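Local coordinates for protein alanine racemase (Actinobacillus succinogenes, PDB 3C3K) that is of unknown function but has the two-lobed fold of periplasmic binding proteins, shared with the effector-binding parts of LacI-type transcription regulators, at residues V116-K121 with W269-R274; L129-H132 with Y138-H141. All coordinates share one frame; numbering follows the deposited sequence.

Contact 1 lies at the surface and contact 2 in the interior, with about 17 Å between their centres. Both fall within the periplasmic binding protein-like part of the chain and draw on successive elements, helix 108-121 in contact 1 and strand 127-131 in contact 2, but they share no residue and do not touch. Contact 1 brings together parts of the chain nearly 150 residues apart: a glutamine lies over an aromatic ring and makes one weak polar bond to an arginine. Contact 2 is local, bridging the short loop between strand and helix, and its chemistry is that of a buried amide whose nitrogen and oxygen both find hydrogen-bond partners.

Contact 1: V116-K121 with W269-R274; sequences VDQLVK and WKFVRR
Gln118, on the last turn of helix 108-121, reaches over to Phe271 and Arg273, which lie on and just after strand 270-272, and its side chain changes character along its length. It starts with hydrocarbon: CB rests 3.9 Å from Phe271 CZ. The next carbon sits over one face of the phenyl ring in a CH-pi contact, with CG 4.1 Å from the ring centroid of Phe271 and 19° off the ring normal, displaced toward the CE2-CZ rim. A bend at chi2 (-38°) leads the amide on past the ring to the arginine, its plane well inclined to the phenyl. CD comes within 4.1 Å of Arg273 NH1, and at the tip OE1 accepts a weak hydrogen bond from Arg273 NH1, 3.4 Å long but fairly straight at 161°. The oxygen meets the guanidinium at its edge, in plane, while the amide stands nearly perpendicular to that group. Phe271 also touches the arginine: its CE2 rim points at one guanidinium face, the planes steeply inclined, so the phenyl offers its face to the glutamine and its edge to the arginine. Gln118 NE2 makes a weak hydrogen bond back to Tyr114 O, one turn earlier. Val115 touches Phe271, Tyr114 touches Arg273, and Trp269 meets Tyr114 edge-to-face. In this periplasmic binding protein-like fold, the surface contact joins a helix to a strand near the C-terminal end of the model: strand 270-272 pairs antiparallel with strand 234-236, and the helix packs on the ribbon face carrying Trp269 and Phe271.

Contact 2: L129-H132 with Y138-H141; sequences LINH and YAQH
Asn131, the last residue of strand 127-131, turns its carboxamide to the backbone of helix 137-152 at Ala139. ND2 donates to the main-chain oxygen, with Asn131 ND2 3.1 Å from Ala139 O and an N-H...O angle of 156°. The acceptor lies close to the plane of the amide, but the nitrogen approaches from above the peptide carbonyl, 45° out of its plane. On the other branch, Asn131 OD1 packs 3.5 Å from Ala139 CB, and so the amide straddles one residue, its nitrogen on the carbonyl and its oxygen on the methyl. Ala139 points that methyl at the strand, and with just this small group between them Asn131 CA and Ala139 CA come within 6.8 Å.

CG lies roughly anti to the backbone nitrogen (chi1 -156°), and a small chi2 turns OD1 to the next peptide NH, where it accepts a short but bent bond, Asn131 OD1 to His132 N 2.7 Å. This is the strand-to-helix connection of a beta-alpha-beta unit, in which strand 127-131 passes into helix 137-152 and the chain then returns to strand 159-162, parallel to the first; here the amide ties the strand end to the helix it leads into.

Further out, Asn131 ND2 has a second acceptor in Glu143 OE1, one helical turn beyond Ala139. The three bonds on this buried group fix its rotation and distinguish nitrogen from oxygen. Behind it, the Asn131 backbone pairs with Ser161 of the neighbouring strand, while His132 ND1 bonds to Ala163 O.

Contact 1: V116-K121 with W269-R274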
loop_
_atom_site.group_PDB
_atom_site.type_symbol
_atom_site.label_atom_id
_atom_site.label_comp_id
_atom_site.label_asym_id
_atom_site.label_seq_id
_atom_site.Cartn_x
_atom_site.Cartn_y
_atom_site.Cartn_z
ATOM N N VAL B 116 11.495 19.408 -14.316
ATOM C CA VAL B 116 11.637 19.870 -15.695
ATOM C C VAL B 116 12.993 20.530 -15.956
ATOM O O VAL B 116 13.637 20.233 -16.961
ATOM C CB VAL B 116 10.522 20.820 -16.085
ATOM C CG1 VAL B 116 10.749 21.361 -17.498
ATOM C CG2 VAL B 116 9.195 20.095 -16.000
ATOM N N ASP B 117 13.458 21.379 -15.058
ATOM C CA ASP B 117 14.761 21.977 -15.317
ATOM C C ASP B 117 15.847 20.913 -15.446
ATOM O O ASP B 117 16.719 21.075 -16.273
ATOM C CB ASP B 117 15.189 22.967 -14.236
ATOM C CG ASP B 117 14.352 24.192 -14.210
ATOM O OD1 ASP B 117 13.578 24.461 -15.158
ATOM O OD2 ASP B 117 14.478 24.902 -13.210
ATOM N N GLN B 118 15.806 19.848 -14.622
ATOM C CA GLN B 118 16.844 18.818 -14.666
ATOM C C GLN B 118 16.773 18.010 -15.940
ATOM O O GLN B 118 17.783 17.765 -16.573
ATOM C CB GLN B 118 16.755 17.859 -13.485
ATOM C CG GLN B 118 16.929 18.502 -12.131
ATOM C CD GLN B 118 17.945 19.573 -12.140
ATOM O OE1 GLN B 118 19.133 19.307 -12.325
ATOM N NE2 GLN B 118 17.509 20.806 -11.884
ATOM N N LEU B 119 15.575 17.580 -16.322
ATOM C CA LEU B 119 15.400 16.963 -17.630
ATOM C C LEU B 119 15.928 17.830 -18.791
ATOM O O LEU B 119 16.590 17.317 -19.660
ATOM C CB LEU B 119 13.955 16.488 -17.861
ATOM C CG LEU B 119 13.483 15.390 -16.918
ATOM C CD1 LEU B 119 11.950 15.314 -16.883
ATOM C CD2 LEU B 119 14.094 14.023 -17.282
ATOM N N VAL B 120 15.648 19.116 -18.802
ATOM C CA VAL B 120 16.126 20.002 -19.890
ATOM C C VAL B 120 17.637 20.162 -19.866
ATOM O O VAL B 120 18.260 20.164 -20.928
ATOM C CB VAL B 120 15.432 21.379 -19.804
ATOM C CG1 VAL B 120 16.189 22.516 -20.618
ATOM C CG2 VAL B 120 13.978 21.255 -20.239
ATOM N N LYS B 121 18.240 20.221 -18.669
ATOM C CA LYS B 121 19.676 20.275 -18.536
ATOM C C LYS B 121 20.329 19.046 -19.128
ATOM O O LYS B 121 21.429 19.101 -19.665
ATOM C CB LYS B 121 20.094 20.376 -17.045
ATOM C CG LYS B 121 20.403 21.794 -16.564
ATOM C CD LYS B 121 20.838 21.820 -15.093
ATOM C CE LYS B 121 22.234 21.208 -14.931
ATOM N NZ LYS B 121 23.165 22.071 -14.097
ATOM N N TRP B 269 11.609 18.726 0.015
ATOM C CA TRP B 269 11.671 17.582 -0.897
ATOM C C TRP B 269 13.083 17.437 -1.420
ATOM O O TRP B 269 13.826 18.406 -1.432
ATOM C CB TRP B 269 10.719 17.806 -2.070
ATOM C CG TRP B 269 10.960 19.111 -2.752
ATOM C CD1 TRP B 269 10.345 20.301 -2.483
ATOM C CD2 TRP B 269 11.901 19.369 -3.808
ATOM N NE1 TRP B 269 10.851 21.288 -3.292
ATOM C CE2 TRP B 269 11.793 20.732 -4.131
ATOM C CE3 TRP B 269 12.820 18.566 -4.515
ATOM C CZ2 TRP B 269 12.581 21.333 -5.121
ATOM C CZ3 TRP B 269 13.624 19.159 -5.509
ATOM C CH2 TRP B 269 13.514 20.538 -5.784
ATOM N N LYS B 270 13.438 16.265 -1.916
ATOM C CA LYS B 270 14.748 16.075 -2.507
ATOM C C LYS B 270 14.590 15.417 -3.869
ATOM O O LYS B 270 13.813 14.475 -4.032
ATOM C CB LYS B 270 15.670 15.242 -1.562
ATOM C CG LYS B 270 17.135 15.267 -2.004
ATOM C CD LYS B 270 18.133 14.348 -1.196
ATOM C CE LYS B 270 19.638 14.894 -1.277
ATOM N NZ LYS B 270 20.339 14.876 0.139
ATOM N N PHE B 271 15.354 15.887 -4.850
ATOM C CA PHE B 271 15.364 15.237 -6.159
ATOM C C PHE B 271 16.386 14.191 -6.059
ATOM O O PHE B 271 17.518 14.499 -5.814
ATOM C CB PHE B 271 15.808 16.196 -7.206
ATOM C CG PHE B 271 15.798 15.652 -8.568
ATOM C CD1 PHE B 271 14.595 15.559 -9.281
ATOM C CD2 PHE B 271 16.989 15.307 -9.204
ATOM C CE1 PHE B 271 14.596 15.147 -10.568
ATOM C CE2 PHE B 271 16.998 14.881 -10.520
ATOM C CZ PHE B 271 15.807 14.786 -11.199
ATOM N N VAL B 272 15.968 12.954 -6.173
ATOM C CA VAL B 272 16.880 11.806 -5.999
ATOM C C VAL B 272 17.127 11.164 -7.376
ATOM O O VAL B 272 16.228 10.628 -7.993
ATOM C CB VAL B 272 16.296 10.794 -4.993
ATOM C CG1 VAL B 272 17.048 9.546 -5.037
ATOM C CG2 VAL B 272 16.264 11.411 -3.567
ATOM N N ARG B 273 18.361 11.288 -7.850
ATOM C CA ARG B 273 18.767 10.853 -9.193
ATOM C C ARG B 273 19.086 9.389 -9.237
ATOM O O ARG B 273 19.998 8.921 -8.521
ATOM C CB ARG B 273 20.012 11.583 -9.642
ATOM C CG ARG B 273 19.955 13.049 -9.350
ATOM C CD ARG B 273 21.354 13.707 -9.256
ATOM N NE ARG B 273 21.168 15.149 -9.221
ATOM C CZ ARG B 273 20.786 15.852 -10.283
ATOM N NH1 ARG B 273 20.601 17.158 -10.167
ATOM N NH2 ARG B 273 20.586 15.248 -11.457
ATOM N N ARG B 274 18.350 8.659 -10.086
ATOM C CA ARG B 274 18.722 7.287 -10.315
ATOM C C ARG B 274 19.001 7.001 -11.791
ATOM O O ARG B 274 19.161 7.929 -12.577
ATOM C CB ARG B 274 17.686 6.347 -9.721
ATOM C CG ARG B 274 17.436 6.693 -8.246
ATOM C CD ARG B 274 16.724 5.573 -7.521
ATOM N NE ARG B 274 16.663 5.822 -6.080
ATOM C CZ ARG B 274 15.556 6.125 -5.421
ATOM N NH1 ARG B 274 14.382 6.228 -6.063
ATOM N NH2 ARG B 274 15.617 6.289 -4.102
#

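Contact 2: L129-H132 with Y138-H141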
loop_
_atom_site.group_PDB
_atom_site.type_symbol
_atom_site.label_atom_id
_atom_site.label_comp_id
_atom_site.label_asym_id
_atom_site.label_seq_id
_atom_site.Cartn_x
_atom_site.Cartn_y
_atom_site.Cartn_z
ATOM N N LEU B 129 3.894 14.415 -19.345
ATOM C CA LEU B 129 3.419 14.274 -17.977
ATOM C C LEU B 129 2.330 13.193 -17.913
ATOM O O LEU B 129 1.415 13.146 -18.756
ATOM C CB LEU B 129 2.882 15.626 -17.443
ATOM C CG LEU B 129 2.333 15.689 -16.006
ATOM C CD1 LEU B 129 3.562 15.756 -15.012
ATOM C CD2 LEU B 129 1.460 16.924 -15.779
ATOM N N ILE B 130 2.468 12.269 -16.970
ATOM C CA ILE B 130 1.357 11.378 -16.661
ATOM C C ILE B 130 0.771 11.958 -15.357
ATOM O O ILE B 130 1.456 11.968 -14.293
ATOM C CB ILE B 130 1.794 9.881 -16.455
ATOM C CG1 ILE B 130 2.409 9.336 -17.726
ATOM C CG2 ILE B 130 0.541 8.996 -16.075
ATOM C CD1 ILE B 130 2.903 7.913 -17.638
ATOM N N ASN B 131 -0.431 12.513 -15.448
ATOM C CA ASN B 131 -1.070 13.066 -14.252
ATOM C C ASN B 131 -2.200 12.109 -13.797
ATOM O O ASN B 131 -2.503 11.127 -14.491
ATOM C CB ASN B 131 -1.549 14.504 -14.534
ATOM C CG ASN B 131 -1.688 15.336 -13.289
ATOM O OD1 ASN B 131 -1.746 14.804 -12.179
ATOM N ND2 ASN B 131 -1.839 16.658 -13.458
ATOM N N HIS B 132 -2.833 12.341 -12.659
ATOM C CA HIS B 132 -3.829 11.343 -12.245
ATOM C C HIS B 132 -5.193 11.966 -11.993
ATOM O O HIS B 132 -6.071 11.960 -12.923
ATOM C CB HIS B 132 -3.298 10.390 -11.133
ATOM C CG HIS B 132 -4.351 9.573 -10.439
ATOM N ND1 HIS B 132 -5.286 8.810 -11.113
ATOM C CD2 HIS B 132 -4.607 9.383 -9.112
ATOM C CE1 HIS B 132 -6.078 8.195 -10.238
ATOM N NE2 HIS B 132 -5.698 8.532 -9.020
ATOM N N TYR B 138 -2.424 19.320 -5.280
ATOM C CA TYR B 138 -1.077 18.989 -5.661
ATOM C C TYR B 138 -1.027 18.491 -7.123
ATOM O O TYR B 138 -0.055 18.715 -7.804
ATOM C CB TYR B 138 -0.410 18.010 -4.723
ATOM C CG TYR B 138 -1.146 16.717 -4.468
ATOM C CD1 TYR B 138 -1.100 15.636 -5.376
ATOM C CD2 TYR B 138 -1.805 16.516 -3.237
ATOM C CE1 TYR B 138 -1.793 14.414 -5.067
ATOM C CE2 TYR B 138 -2.463 15.339 -2.943
ATOM C CZ TYR B 138 -2.426 14.295 -3.836
ATOM O OH TYR B 138 -3.073 13.129 -3.419
ATOM N N ALA B 139 -2.064 17.815 -7.601
ATOM C CA ALA B 139 -1.975 17.343 -8.986
ATOM C C ALA B 139 -2.084 18.524 -9.944
ATOM O O ALA B 139 -1.463 18.528 -11.036
ATOM C CB ALA B 139 -3.006 16.249 -9.301
ATOM N N GLN B 140 -2.843 19.534 -9.543
ATOM C CA GLN B 140 -2.974 20.770 -10.349
ATOM C C GLN B 140 -1.620 21.534 -10.399
ATOM O O GLN B 140 -1.181 21.996 -11.457
ATOM C CB GLN B 140 -4.038 21.645 -9.730
ATOM C CG GLN B 140 -5.528 21.076 -9.845
ATOM C CD GLN B 140 -6.452 21.900 -8.986
ATOM O OE1 GLN B 140 -6.298 23.083 -8.935
ATOM N NE2 GLN B 140 -7.349 21.272 -8.264
ATOM N N HIS B 141 -0.956 21.627 -9.259
ATOM C CA HIS B 141 0.290 22.377 -9.140
ATOM C C HIS B 141 1.399 21.682 -9.924
ATOM O O HIS B 141 2.292 22.348 -10.505
ATOM C CB HIS B 141 0.750 22.399 -7.675
ATOM C CG HIS B 141 0.058 23.426 -6.841
ATOM N ND1 HIS B 141 -0.734 24.420 -7.382
ATOM C CD2 HIS B 141 0.029 23.609 -5.507
ATOM C CE1 HIS B 141 -1.203 25.184 -6.417
ATOM N NE2 HIS B 141 -0.734 24.729 -5.268
#